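Local coordinates for protein SAP-like pentraxin (Limulus polyphemus, PDB 3FLP) that binds two calcium ions per subunit and, as an invertebrate lectin of the pentraxin family, probably recognises sugar ligands through them, at residues I9-T14 / P20-M25; Y49-A54 / N60-S65; L78-S83 / H104-V109; I142-D147 / G151-Q156. One frame throughout, in Å; residues are numbered along the deposited sequence.

Contact 1 of 4, residues I9-T14 / P20-M25; sequences ISFPGT and PHLRFM
With F11 CG placed beside the backbone N (chi1 -65°) and L22 CG turned the same way (chi1 -52°), the phenyl ring of F11 and the isobutyl group of L22 meet at about a right angle inside the pentraxin beta sandwich. Strand 7-11 belongs to one sheet and strand 21-24 to the other; their short axes come no nearer than 8.8 Å, so side chains and not backbone bonds join them. The F11 ring offers its rim: CZ lies 3.7 Å from L22 CG, and CE1 comes equally near H21 CA, which sits in the ring plane at the edge. A flat, wide residue suits this place because it can slip edgewise against a neighbouring backbone while I9 CG2 of its own strand lies over one face. The same I9 CG2 reaches L22 CD2 at 4.0 Å, a methyl on each branched side chain meeting the other in the buried interior. Beyond the end of strand 7-11, P12, G13 and T14 bend around the compact ring of P20, just ahead of strand 21-24. P12 and P20 slide past each other in opposite directions, with P12 CD 4.0 Å from P20 CB. The hydroxyl of T14 has its polar partner elsewhere, in a hydrogen bond with Q144 NE2, which also bonds P20 O. Beside that hydroxyl lies the proline's edge, P20 CD being 3.6 Å from T14 OG1.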
loop_
_atom_site.group_PDB
_atom_site.type_symbol
_atom_site.label_atom_id
_atom_site.label_comp_id
_atom_site.label_asym_id
_atom_site.label_seq_id
_atom_site.Cartn_x
_atom_site.Cartn_y
_atom_site.Cartn_z
ATOM N N ILE A 9 -38.928 -9.434 -8.129
ATOM C CA ILE A 9 -40.348 -9.505 -7.822
ATOM C C ILE A 9 -40.927 -10.582 -8.725
ATOM O O ILE A 9 -40.669 -10.592 -9.932
ATOM C CB ILE A 9 -41.077 -8.171 -8.142
ATOM C CG1 ILE A 9 -40.525 -7.034 -7.270
ATOM C CG2 ILE A 9 -42.578 -8.344 -7.938
ATOM C CD1 ILE A 9 -40.829 -7.175 -5.803
ATOM N N SER A 10 -41.690 -11.497 -8.140
ATOM C CA SER A 10 -42.329 -12.556 -8.908
ATOM C C SER A 10 -43.805 -12.222 -9.082
ATOM O O SER A 10 -44.492 -11.896 -8.114
ATOM C CB SER A 10 -42.195 -13.905 -8.189
ATOM O OG SER A 10 -40.838 -14.279 -8.046
ATOM N N PHE A 11 -44.269 -12.285 -10.326
ATOM C CA PHE A 11 -45.666 -12.033 -10.669
ATOM C C PHE A 11 -46.175 -13.441 -10.970
ATOM O O PHE A 11 -46.071 -13.920 -12.094
ATOM C CB PHE A 11 -45.730 -11.130 -11.906
ATOM C CG PHE A 11 -45.174 -9.747 -11.672
ATOM C CD1 PHE A 11 -45.977 -8.737 -11.153
ATOM C CD2 PHE A 11 -43.833 -9.472 -11.921
ATOM C CE1 PHE A 11 -45.452 -7.470 -10.884
ATOM C CE2 PHE A 11 -43.297 -8.213 -11.655
ATOM C CZ PHE A 11 -44.110 -7.208 -11.134
ATOM N N PRO A 12 -46.729 -14.118 -9.949
ATOM C CA PRO A 12 -47.275 -15.483 -9.939
ATOM C C PRO A 12 -48.164 -15.922 -11.090
ATOM O O PRO A 12 -47.954 -16.985 -11.682
ATOM C CB PRO A 12 -48.014 -15.552 -8.603
ATOM C CG PRO A 12 -47.293 -14.544 -7.755
ATOM C CD PRO A 12 -47.122 -13.412 -8.717
ATOM N N GLY A 13 -49.168 -15.113 -11.392
ATOM C CA GLY A 13 -50.104 -15.453 -12.444
ATOM C C GLY A 13 -51.346 -14.635 -12.163
ATOM O O GLY A 13 -51.677 -14.377 -11.002
ATOM N N THR A 14 -52.040 -14.227 -13.214
ATOM C CA THR A 14 -53.219 -13.404 -13.046
ATOM C C THR A 14 -54.543 -14.122 -13.305
ATOM O O THR A 14 -54.667 -14.932 -14.222
ATOM C CB THR A 14 -53.133 -12.155 -13.966
ATOM O OG1 THR A 14 -51.971 -11.385 -13.627
ATOM C CG2 THR A 14 -54.372 -11.286 -13.818
ATOM N N PRO A 20 -51.645 -9.395 -9.762
ATOM C CA PRO A 20 -50.368 -9.009 -9.151
ATOM C C PRO A 20 -49.700 -7.881 -9.941
ATOM O O PRO A 20 -49.604 -7.945 -11.167
ATOM C CB PRO A 20 -49.566 -10.317 -9.160
ATOM C CG PRO A 20 -50.183 -11.099 -10.293
ATOM C CD PRO A 20 -51.649 -10.818 -10.137
ATOM N N HIS A 21 -49.256 -6.843 -9.241
ATOM C CA HIS A 21 -48.620 -5.716 -9.912
ATOM C C HIS A 21 -47.887 -4.791 -8.956
ATOM O O HIS A 21 -47.991 -4.904 -7.738
ATOM C CB HIS A 21 -49.666 -4.870 -10.652
ATOM C CG HIS A 21 -50.542 -4.061 -9.741
ATOM N ND1 HIS A 21 -51.552 -4.619 -8.984
ATOM C CD2 HIS A 21 -50.548 -2.736 -9.453
ATOM C CE1 HIS A 21 -52.144 -3.673 -8.273
ATOM N NE2 HIS A 21 -51.554 -2.521 -8.541
ATOM N N LEU A 22 -47.152 -3.857 -9.543
ATOM C CA LEU A 22 -46.426 -2.843 -8.799
ATOM C C LEU A 22 -46.908 -1.517 -9.379
ATOM O O LEU A 22 -47.224 -1.437 -10.567
ATOM C CB LEU A 22 -44.917 -2.944 -9.038
ATOM C CG LEU A 22 -44.177 -4.268 -8.850
ATOM C CD1 LEU A 22 -42.670 -4.015 -8.988
ATOM C CD2 LEU A 22 -44.490 -4.847 -7.489
ATOM N N ARG A 23 -46.978 -0.488 -8.544
ATOM C CA ARG A 23 -47.369 0.837 -9.007
ATOM C C ARG A 23 -46.423 1.812 -8.326
ATOM O O ARG A 23 -46.368 1.878 -7.095
ATOM C CB ARG A 23 -48.815 1.173 -8.623
ATOM C CG ARG A 23 -49.294 2.505 -9.228
ATOM C CD ARG A 23 -50.712 2.879 -8.789
ATOM N NE ARG A 23 -50.741 3.375 -7.415
ATOM C CZ ARG A 23 -51.387 2.786 -6.414
ATOM N NH1 ARG A 23 -52.070 1.670 -6.621
ATOM N NH2 ARG A 23 -51.343 3.310 -5.199
ATOM N N PHE A 24 -45.663 2.558 -9.116
ATOM C CA PHE A 24 -44.736 3.508 -8.525
ATOM C C PHE A 24 -45.473 4.681 -7.908
ATOM O O PHE A 24 -46.410 5.224 -8.495
ATOM C CB PHE A 24 -43.712 3.961 -9.558
ATOM C CG PHE A 24 -42.683 2.914 -9.860
ATOM C CD1 PHE A 24 -42.978 1.857 -10.711
ATOM C CD2 PHE A 24 -41.440 2.945 -9.233
ATOM C CE1 PHE A 24 -42.048 0.834 -10.939
ATOM C CE2 PHE A 24 -40.498 1.924 -9.452
ATOM C CZ PHE A 24 -40.808 0.867 -10.307
ATOM N N MET A 25 -45.050 5.044 -6.703
ATOM C CA MET A 25 -45.664 6.126 -5.946
ATOM C C MET A 25 -45.537 7.504 -6.584
ATOM O O MET A 25 -46.449 8.309 -6.484
ATOM C CB MET A 25 -45.081 6.162 -4.531
ATOM C CG MET A 25 -45.358 4.907 -3.707
ATOM S SD MET A 25 -47.128 4.678 -3.400
ATOM C CE MET A 25 -47.406 5.936 -2.163
#

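Contact 2 of 4, residues Y49-A54 / N60-S65; sequences YIFSCA and NQFITS. With CA (calcium ion), chain O.
The beta hairpin of strands 48-55 and 60-68, in the sheet of the pentraxin sandwich that carries the calcium site, is irregular at two places. Between Y49 and S52 the register slips by one residue, a beta bulge, and T64 serves it twice: its carbonyl O accepts from I50 N, while its side chain, with OG1 between the backbone N and the carbonyl carbon (chi1 61°), accepts from F51 N at 2.9 Å. Threonine suits the spot because its hydroxyl replaces a backbone acceptor and its methyl still packs near F51 CB. The T64 N-H returns to F51 O. A classic bulge follows where Q61 and F62 both face C53; C53 N donates to F62 O at 2.9 Å, whereas Q61 N and F62 N reach C53 O only weakly. On one face, the small S65 leaves room for the Y49 ring, its CB lying over the ring 4.0 Å from the centroid, and I63 CG2 touches Y49 CD2. On the other, the rings of F51 and F62 meet obliquely. N60, at the hairpin's calcium end, is held by Q79 and water 1 through its ND2, and its OD1 binds calcium at 2.3 Å.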
loop_
_atom_site.group_PDB
_atom_site.type_symbol
_atom_site.label_atom_id
_atom_site.label_comp_id
_atom_site.label_asym_id
_atom_site.label_seq_id
_atom_site.Cartn_x
_atom_site.Cartn_y
_atom_site.Cartn_z
ATOM N N TYR A 49 -47.875 -7.406 -20.992
ATOM C CA TYR A 49 -47.338 -6.050 -20.896
ATOM C C TYR A 49 -46.546 -5.906 -19.609
ATOM O O TYR A 49 -47.049 -6.194 -18.521
ATOM C CB TYR A 49 -48.470 -5.019 -20.957
ATOM C CG TYR A 49 -49.122 -5.003 -22.311
ATOM C CD1 TYR A 49 -50.021 -6.000 -22.682
ATOM C CD2 TYR A 49 -48.757 -4.051 -23.265
ATOM C CE1 TYR A 49 -50.539 -6.058 -23.973
ATOM C CE2 TYR A 49 -49.264 -4.099 -24.560
ATOM C CZ TYR A 49 -50.154 -5.106 -24.907
ATOM O OH TYR A 49 -50.642 -5.166 -26.187
ATOM N N ILE A 50 -45.303 -5.457 -19.744
ATOM C CA ILE A 50 -44.405 -5.312 -18.606
ATOM C C ILE A 50 -44.431 -3.934 -17.959
ATOM O O ILE A 50 -44.738 -3.800 -16.775
ATOM C CB ILE A 50 -42.955 -5.642 -19.037
ATOM C CG1 ILE A 50 -42.912 -7.066 -19.598
ATOM C CG2 ILE A 50 -42.001 -5.509 -17.857
ATOM C CD1 ILE A 50 -41.595 -7.439 -20.230
ATOM N N PHE A 51 -44.094 -2.917 -18.743
ATOM C CA PHE A 51 -44.051 -1.533 -18.276
ATOM C C PHE A 51 -45.212 -0.748 -18.895
ATOM O O PHE A 51 -45.300 -0.605 -20.110
ATOM C CB PHE A 51 -42.691 -0.933 -18.671
ATOM C CG PHE A 51 -42.456 0.473 -18.188
ATOM C CD1 PHE A 51 -42.984 1.564 -18.876
ATOM C CD2 PHE A 51 -41.654 0.710 -17.075
ATOM C CE1 PHE A 51 -42.712 2.867 -18.465
ATOM C CE2 PHE A 51 -41.374 2.014 -16.655
ATOM C CZ PHE A 51 -41.902 3.092 -17.351
ATOM N N SER A 52 -46.098 -0.247 -18.044
ATOM C CA SER A 52 -47.271 0.509 -18.484
ATOM C C SER A 52 -47.308 1.904 -17.862
ATOM O O SER A 52 -47.292 2.044 -16.639
ATOM C CB SER A 52 -48.545 -0.266 -18.104
ATOM O OG SER A 52 -49.713 0.530 -18.220
ATOM N N CYS A 53 -47.359 2.929 -18.709
ATOM C CA CYS A 53 -47.408 4.312 -18.250
ATOM C C CYS A 53 -48.693 4.983 -18.731
ATOM O O CYS A 53 -49.000 4.974 -19.922
ATOM C CB CYS A 53 -46.203 5.094 -18.769
ATOM S SG CYS A 53 -46.194 6.814 -18.219
ATOM N N ALA A 54 -49.437 5.577 -17.804
ATOM C CA ALA A 54 -50.693 6.217 -18.153
ATOM C C ALA A 54 -50.910 7.583 -17.511
ATOM O O ALA A 54 -50.510 7.812 -16.371
ATOM C CB ALA A 54 -51.845 5.298 -17.776
ATOM N N ASN A 60 -52.599 4.840 -22.454
ATOM C CA ASN A 60 -51.565 4.152 -23.221
ATOM C C ASN A 60 -50.432 5.074 -23.688
ATOM O O ASN A 60 -50.095 5.107 -24.870
ATOM C CB ASN A 60 -52.214 3.454 -24.424
ATOM C CG ASN A 60 -53.136 2.302 -24.014
ATOM O OD1 ASN A 60 -53.573 2.218 -22.860
ATOM N ND2 ASN A 60 -53.443 1.416 -24.963
ATOM N N GLN A 61 -49.844 5.816 -22.758
ATOM C CA GLN A 61 -48.753 6.729 -23.091
ATOM C C GLN A 61 -47.499 5.991 -23.555
ATOM O O GLN A 61 -46.881 6.356 -24.555
ATOM C CB GLN A 61 -48.418 7.610 -21.878
ATOM C CG GLN A 61 -49.366 8.784 -21.683
ATOM C CD GLN A 61 -49.075 9.936 -22.640
ATOM O OE1 GLN A 61 -48.324 9.788 -23.608
ATOM N NE2 GLN A 61 -49.672 11.090 -22.372
ATOM N N PHE A 62 -47.134 4.942 -22.832
ATOM C CA PHE A 62 -45.943 4.171 -23.165
ATOM C C PHE A 62 -46.115 2.774 -22.581
ATOM O O PHE A 62 -46.304 2.624 -21.377
ATOM C CB PHE A 62 -44.727 4.873 -22.567
ATOM C CG PHE A 62 -43.422 4.301 -22.999
ATOM C CD1 PHE A 62 -42.915 3.159 -22.397
ATOM C CD2 PHE A 62 -42.684 4.916 -24.003
ATOM C CE1 PHE A 62 -41.689 2.639 -22.783
ATOM C CE2 PHE A 62 -41.460 4.403 -24.393
ATOM C CZ PHE A 62 -40.965 3.263 -23.780
ATOM N N ILE A 63 -46.079 1.752 -23.430
ATOM C CA ILE A 63 -46.251 0.393 -22.940
ATOM C C ILE A 63 -45.327 -0.591 -23.633
ATOM O O ILE A 63 -45.283 -0.662 -24.865
ATOM C CB ILE A 63 -47.701 -0.117 -23.129
ATOM C CG1 ILE A 63 -48.647 1.050 -23.429
ATOM C CG2 ILE A 63 -48.158 -0.828 -21.868
ATOM C CD1 ILE A 63 -50.061 0.613 -23.736
ATOM N N THR A 64 -44.589 -1.352 -22.834
ATOM C CA THR A 64 -43.677 -2.357 -23.367
ATOM C C THR A 64 -44.349 -3.715 -23.231
ATOM O O THR A 64 -45.166 -3.925 -22.339
ATOM C CB THR A 64 -42.340 -2.402 -22.589
ATOM O OG1 THR A 64 -42.602 -2.732 -21.219
ATOM C CG2 THR A 64 -41.617 -1.057 -22.677
ATOM N N SER A 65 -43.995 -4.635 -24.115
ATOM C CA SER A 65 -44.579 -5.962 -24.091
ATOM C C SER A 65 -43.653 -6.948 -24.777
ATOM O O SER A 65 -42.645 -6.568 -25.383
ATOM C CB SER A 65 -45.916 -5.952 -24.830
ATOM O OG SER A 65 -45.732 -5.515 -26.167
HETATM CA CA CA O . -54.784 0.533 -21.773
HETATM O O HOH W 1 -55.456 -0.534 -23.754
#

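Contact 3 of 4, residues L78-S83 / H104-V109; sequences LQVNAS and HVWSGV
V80 and W106 come at each other from opposite directions across the interior, and their torsions decide how they mesh. W106 CG stands anti to the backbone N (chi1 174°), which carries the indole toward strand 73-80. In V80 one methyl, CG1, takes that same anti place, and both methyls lie on the same side of the indole: CG2 is over the five-membered ring, 3.9 Å from its centroid and 12° off the normal, while CG1 is 3.8 Å from W106 CZ2. A beta-branched residue suits a broad aromatic face, since two methyls can rest on it at once. On the opposite face lies G108 N. The indole's polar edge is satisfied by V128 O, which accepts from NE1. L78, with CG also anti to N, crosses W106 at about a right angle and sets CD2 4.0 Å from W106 CB; its own CB lies at the edge of the H104 ring. Alternate residues thus turn inward from two strands whose segments run 27° apart, as in the hydrophobic filling between the two sheets of a pentraxin beta sandwich.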
loop_
_atom_site.group_PDB
_atom_site.type_symbol
_atom_site.label_atom_id
_atom_site.label_comp_id
_atom_site.label_asym_id
_atom_site.label_seq_id
_atom_site.Cartn_x
_atom_site.Cartn_y
_atom_site.Cartn_z
ATOM N N LEU A 78 -43.563 -2.296 -28.477
ATOM C CA LEU A 78 -43.658 -0.981 -27.883
ATOM C C LEU A 78 -44.885 -0.263 -28.433
ATOM O O LEU A 78 -45.214 -0.382 -29.615
ATOM C CB LEU A 78 -42.410 -0.156 -28.211
ATOM C CG LEU A 78 -42.428 1.294 -27.699
ATOM C CD1 LEU A 78 -42.487 1.299 -26.167
ATOM C CD2 LEU A 78 -41.189 2.040 -28.192
ATOM N N GLN A 79 -45.566 0.474 -27.566
ATOM C CA GLN A 79 -46.718 1.245 -27.970
ATOM C C GLN A 79 -46.543 2.617 -27.330
ATOM O O GLN A 79 -46.254 2.714 -26.139
ATOM C CB GLN A 79 -48.021 0.573 -27.502
ATOM C CG GLN A 79 -49.240 1.481 -27.617
ATOM C CD GLN A 79 -50.568 0.772 -27.369
ATOM O OE1 GLN A 79 -51.578 1.424 -27.097
ATOM N NE2 GLN A 79 -50.578 -0.551 -27.476
ATOM N N VAL A 80 -46.676 3.667 -28.135
ATOM C CA VAL A 80 -46.543 5.036 -27.640
ATOM C C VAL A 80 -47.751 5.863 -28.061
ATOM O O VAL A 80 -48.173 5.835 -29.217
ATOM C CB VAL A 80 -45.262 5.730 -28.176
ATOM C CG1 VAL A 80 -45.191 7.166 -27.650
ATOM C CG2 VAL A 80 -44.028 4.949 -27.760
ATOM N N ASN A 81 -48.302 6.599 -27.106
ATOM C CA ASN A 81 -49.465 7.446 -27.339
ATOM C C ASN A 81 -50.584 6.722 -28.091
ATOM O O ASN A 81 -51.075 7.195 -29.113
ATOM C CB ASN A 81 -49.058 8.714 -28.096
ATOM C CG ASN A 81 -50.087 9.831 -27.955
ATOM O OD1 ASN A 81 -50.530 10.134 -26.847
ATOM N ND2 ASN A 81 -50.462 10.456 -29.074
ATOM N N ALA A 82 -50.972 5.564 -27.565
ATOM C CA ALA A 82 -52.038 4.743 -28.135
ATOM C C ALA A 82 -51.841 4.322 -29.589
ATOM O O ALA A 82 -52.808 4.076 -30.304
ATOM C CB ALA A 82 -53.397 5.445 -27.970
ATOM N N SER A 83 -50.593 4.248 -30.031
ATOM C CA SER A 83 -50.312 3.801 -31.385
ATOM C C SER A 83 -50.553 2.294 -31.369
ATOM O O SER A 83 -50.877 1.723 -30.327
ATOM C CB SER A 83 -48.848 4.048 -31.731
ATOM O OG SER A 83 -48.006 3.210 -30.949
ATOM N N HIS A 104 -35.857 -1.444 -23.918
ATOM C CA HIS A 104 -36.605 -0.736 -24.951
ATOM C C HIS A 104 -36.081 0.692 -24.992
ATOM O O HIS A 104 -36.062 1.378 -23.970
ATOM C CB HIS A 104 -38.103 -0.687 -24.629
ATOM C CG HIS A 104 -38.817 -1.988 -24.826
ATOM N ND1 HIS A 104 -38.580 -3.097 -24.039
ATOM C CD2 HIS A 104 -39.794 -2.343 -25.693
ATOM C CE1 HIS A 104 -39.387 -4.076 -24.409
ATOM N NE2 HIS A 104 -40.134 -3.644 -25.409
ATOM N N VAL A 105 -35.655 1.133 -26.168
ATOM C CA VAL A 105 -35.139 2.484 -26.351
ATOM C C VAL A 105 -36.095 3.267 -27.250
ATOM O O VAL A 105 -36.362 2.860 -28.382
ATOM C CB VAL A 105 -33.743 2.441 -27.007
ATOM C CG1 VAL A 105 -33.300 3.834 -27.415
ATOM C CG2 VAL A 105 -32.738 1.817 -26.027
ATOM N N TRP A 106 -36.611 4.383 -26.744
ATOM C CA TRP A 106 -37.541 5.198 -27.515
ATOM C C TRP A 106 -37.158 6.667 -27.543
ATOM O O TRP A 106 -36.818 7.255 -26.515
ATOM C CB TRP A 106 -38.961 5.106 -26.956
ATOM C CG TRP A 106 -39.903 6.058 -27.651
ATOM C CD1 TRP A 106 -40.351 5.974 -28.941
ATOM C CD2 TRP A 106 -40.461 7.261 -27.111
ATOM N NE1 TRP A 106 -41.154 7.050 -29.238
ATOM C CE2 TRP A 106 -41.240 7.856 -28.134
ATOM C CE3 TRP A 106 -40.381 7.896 -25.864
ATOM C CZ2 TRP A 106 -41.936 9.055 -27.947
ATOM C CZ3 TRP A 106 -41.073 9.093 -25.677
ATOM C CH2 TRP A 106 -41.842 9.658 -26.718
ATOM N N SER A 107 -37.244 7.260 -28.727
ATOM C CA SER A 107 -36.932 8.667 -28.894
ATOM C C SER A 107 -38.052 9.349 -29.664
ATOM O O SER A 107 -38.275 9.051 -30.837
ATOM C CB SER A 107 -35.616 8.834 -29.656
ATOM O OG SER A 107 -35.301 10.206 -29.807
ATOM N N GLY A 108 -38.759 10.256 -29.000
ATOM C CA GLY A 108 -39.832 10.970 -29.661
ATOM C C GLY A 108 -39.268 12.082 -30.524
ATOM O O GLY A 108 -39.971 12.634 -31.375
ATOM N N VAL A 109 -37.997 12.412 -30.311
ATOM C CA VAL A 109 -37.356 13.471 -31.079
ATOM C C VAL A 109 -37.292 13.082 -32.551
ATOM O O VAL A 109 -37.624 13.887 -33.419
ATOM C CB VAL A 109 -35.914 13.764 -30.571
ATOM C CG1 VAL A 109 -35.316 14.903 -31.356
ATOM C CG2 VAL A 109 -35.936 14.121 -29.085
#

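Contact 4 of 4, residues I142-D147 / G151-Q156; sequences IGQEQD and GGFEEQ. With CA (calcium ion), chain O; CA (calcium ion), chain P.
Q144 crosses F153 at about a right angle and sets its CB over one face of the phenyl ring, 3.6 Å from the centroid, with G151 CA over the other. The E145 carbonyl O lies in plane at the ring's edge, close to CD1. Glutamine suits the place because its aliphatic part packs on the ring while its amide bonds elsewhere. The chain bends at chi2 (-65°), and OE1 accepts from water 2, which in turn takes N-H bonds from E145 and E154. This loop supplies most protein ligands of the double calcium site of the pentraxin fold, and D147 is its second centre. Its OD1 bridges both ions, as E145 OE1 does, and OD2 binds the second calcium at 2.4 Å. E154 OE1 meets that ion at 2.3 Å. Carboxylates suit the place because their oxygens are good calcium ligands; the cations probably offset the repulsion between them, D147 OD2 lying only 3.1 Å from E154 OE1. D59 and N60 complete the first ion's shell, E157 the second's. G152 approaches D147 where a side chain would be tight, and its O accepts from water 3, a ligand of the second calcium. The backbone closes the loop: D147 N donates to G151 O with an N-H...O angle of 161°.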
loop_
_atom_site.group_PDB
_atom_site.type_symbol
_atom_site.label_atom_id
_atom_site.label_comp_id
_atom_site.label_asym_id
_atom_site.label_seq_id
_atom_site.Cartn_x
_atom_site.Cartn_y
_atom_site.Cartn_z
ATOM N N ILE A 142 -46.297 -1.997 -13.226
ATOM C CA ILE A 142 -45.511 -3.106 -13.755
ATOM C C ILE A 142 -46.297 -4.413 -13.659
ATOM O O ILE A 142 -46.875 -4.721 -12.616
ATOM C CB ILE A 142 -44.186 -3.289 -12.972
ATOM C CG1 ILE A 142 -43.375 -1.988 -12.976
ATOM C CG2 ILE A 142 -43.366 -4.416 -13.590
ATOM C CD1 ILE A 142 -42.910 -1.543 -14.338
ATOM N N GLY A 143 -46.325 -5.171 -14.751
ATOM C CA GLY A 143 -47.008 -6.454 -14.736
ATOM C C GLY A 143 -48.445 -6.475 -15.220
ATOM O O GLY A 143 -49.004 -7.553 -15.450
ATOM N N GLN A 144 -49.052 -5.300 -15.360
ATOM C CA GLN A 144 -50.427 -5.201 -15.835
ATOM C C GLN A 144 -50.522 -4.022 -16.807
ATOM O O GLN A 144 -49.674 -3.132 -16.794
ATOM C CB GLN A 144 -51.406 -4.972 -14.667
ATOM C CG GLN A 144 -51.444 -6.044 -13.571
ATOM C CD GLN A 144 -51.954 -7.404 -14.056
ATOM O OE1 GLN A 144 -52.699 -7.497 -15.031
ATOM N NE2 GLN A 144 -51.568 -8.457 -13.360
ATOM N N GLU A 145 -51.557 -4.025 -17.643
ATOM C CA GLU A 145 -51.786 -2.965 -18.620
ATOM C C GLU A 145 -52.900 -2.070 -18.065
ATOM O O GLU A 145 -53.996 -2.553 -17.788
ATOM C CB GLU A 145 -52.218 -3.607 -19.947
ATOM C CG GLU A 145 -51.930 -2.803 -21.220
ATOM C CD GLU A 145 -52.879 -1.637 -21.428
ATOM O OE1 GLU A 145 -54.111 -1.856 -21.425
ATOM O OE2 GLU A 145 -52.388 -0.500 -21.603
ATOM N N GLN A 146 -52.624 -0.780 -17.888
ATOM C CA GLN A 146 -53.627 0.153 -17.354
ATOM C C GLN A 146 -54.628 0.663 -18.393
ATOM O O GLN A 146 -54.247 1.027 -19.507
ATOM C CB GLN A 146 -52.953 1.390 -16.747
ATOM C CG GLN A 146 -51.948 1.141 -15.637
ATOM C CD GLN A 146 -51.156 2.399 -15.292
ATOM O OE1 GLN A 146 -51.628 3.264 -14.551
ATOM N NE2 GLN A 146 -49.950 2.513 -15.850
ATOM N N ASP A 147 -55.906 0.685 -18.017
ATOM C CA ASP A 147 -56.959 1.224 -18.876
ATOM C C ASP A 147 -57.493 2.447 -18.139
ATOM O O ASP A 147 -58.359 3.173 -18.627
ATOM C CB ASP A 147 -58.072 0.204 -19.117
ATOM C CG ASP A 147 -57.681 -0.836 -20.141
ATOM O OD1 ASP A 147 -56.825 -0.520 -20.996
ATOM O OD2 ASP A 147 -58.229 -1.958 -20.109
ATOM N N GLY A 151 -55.221 1.126 -12.647
ATOM C CA GLY A 151 -56.232 0.084 -12.663
ATOM C C GLY A 151 -56.780 -0.285 -14.026
ATOM O O GLY A 151 -56.139 -0.042 -15.052
ATOM N N GLY A 152 -57.975 -0.878 -14.026
ATOM C CA GLY A 152 -58.612 -1.303 -15.262
ATOM C C GLY A 152 -57.805 -2.404 -15.925
ATOM O O GLY A 152 -57.716 -2.468 -17.149
ATOM N N PHE A 153 -57.217 -3.274 -15.107
ATOM C CA PHE A 153 -56.391 -4.374 -15.598
ATOM C C PHE A 153 -57.192 -5.475 -16.285
ATOM O O PHE A 153 -58.362 -5.689 -15.973
ATOM C CB PHE A 153 -55.592 -4.996 -14.444
ATOM C CG PHE A 153 -54.769 -4.007 -13.665
ATOM C CD1 PHE A 153 -54.064 -3.002 -14.315
ATOM C CD2 PHE A 153 -54.696 -4.087 -12.280
ATOM C CE1 PHE A 153 -53.295 -2.087 -13.594
ATOM C CE2 PHE A 153 -53.931 -3.177 -11.549
ATOM C CZ PHE A 153 -53.229 -2.176 -12.208
ATOM N N GLU A 154 -56.544 -6.174 -17.214
ATOM C CA GLU A 154 -57.167 -7.271 -17.953
ATOM C C GLU A 154 -56.229 -8.470 -17.924
ATOM O O GLU A 154 -55.058 -8.362 -18.294
ATOM C CB GLU A 154 -57.435 -6.860 -19.403
ATOM C CG GLU A 154 -58.522 -5.812 -19.540
ATOM C CD GLU A 154 -58.760 -5.397 -20.984
ATOM O OE1 GLU A 154 -57.908 -4.677 -21.555
ATOM O OE2 GLU A 154 -59.803 -5.799 -21.541
ATOM N N GLU A 155 -56.746 -9.617 -17.497
ATOM C CA GLU A 155 -55.921 -10.815 -17.391
ATOM C C GLU A 155 -55.198 -11.238 -18.666
ATOM O O GLU A 155 -54.071 -11.727 -18.596
ATOM C CB GLU A 155 -56.737 -11.989 -16.822
ATOM C CG GLU A 155 -58.055 -12.287 -17.526
ATOM C CD GLU A 155 -58.867 -13.392 -16.831
ATOM O OE1 GLU A 155 -59.192 -13.245 -15.627
ATOM O OE2 GLU A 155 -59.185 -14.407 -17.495
ATOM N N GLN A 156 -55.817 -11.039 -19.824
ATOM C CA GLN A 156 -55.169 -11.426 -21.071
ATOM C C GLN A 156 -54.008 -10.515 -21.479
ATOM O O GLN A 156 -53.289 -10.813 -22.427
ATOM C CB GLN A 156 -56.194 -11.519 -22.201
ATOM C CG GLN A 156 -57.100 -12.746 -22.089
ATOM C CD GLN A 156 -57.996 -12.934 -23.307
ATOM O OE1 GLN A 156 -58.842 -12.085 -23.614
ATOM N NE2 GLN A 156 -57.812 -14.053 -24.010
HETATM CA CA CA O . -54.784 0.533 -21.773
HETATM CA CA CA P . -56.346 -3.021 -21.247
HETATM O O HOH W 2 -53.528 -6.116 -17.266
HETATM O O HOH W 3 -56.048 -3.567 -18.965
HETATM O O HOH W 1 -55.456 -0.534 -23.754
HETATM O O HOH W 4 -56.239 -3.024 -23.608
#

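Overall arrangement
One calcium ion is shared by contacts 2 and 4, whose centres are 9 Å apart: N60 of contact 2 and E145, Q146 and D147 of contact 4 bind it, and its water ligand is also hydrogen-bonded by N60. Two further bonds tie them, I50 O to G143 N and S52 OG to Q146 NE2. Contact 3 stands one shell back; it meets contact 2 through Q79, second shell to N60, and through A82 N, 2.9 Å from N60 O, although the side chain of V80 is about 13 Å from a calcium ion. Contact 1 lies beside contact 4, their centres 10 Å apart, and joins it through L22 O to I142 N. Contacts 1 and 3, centres 23 Å apart, each span the sandwich on opposite sides of the chain's centre.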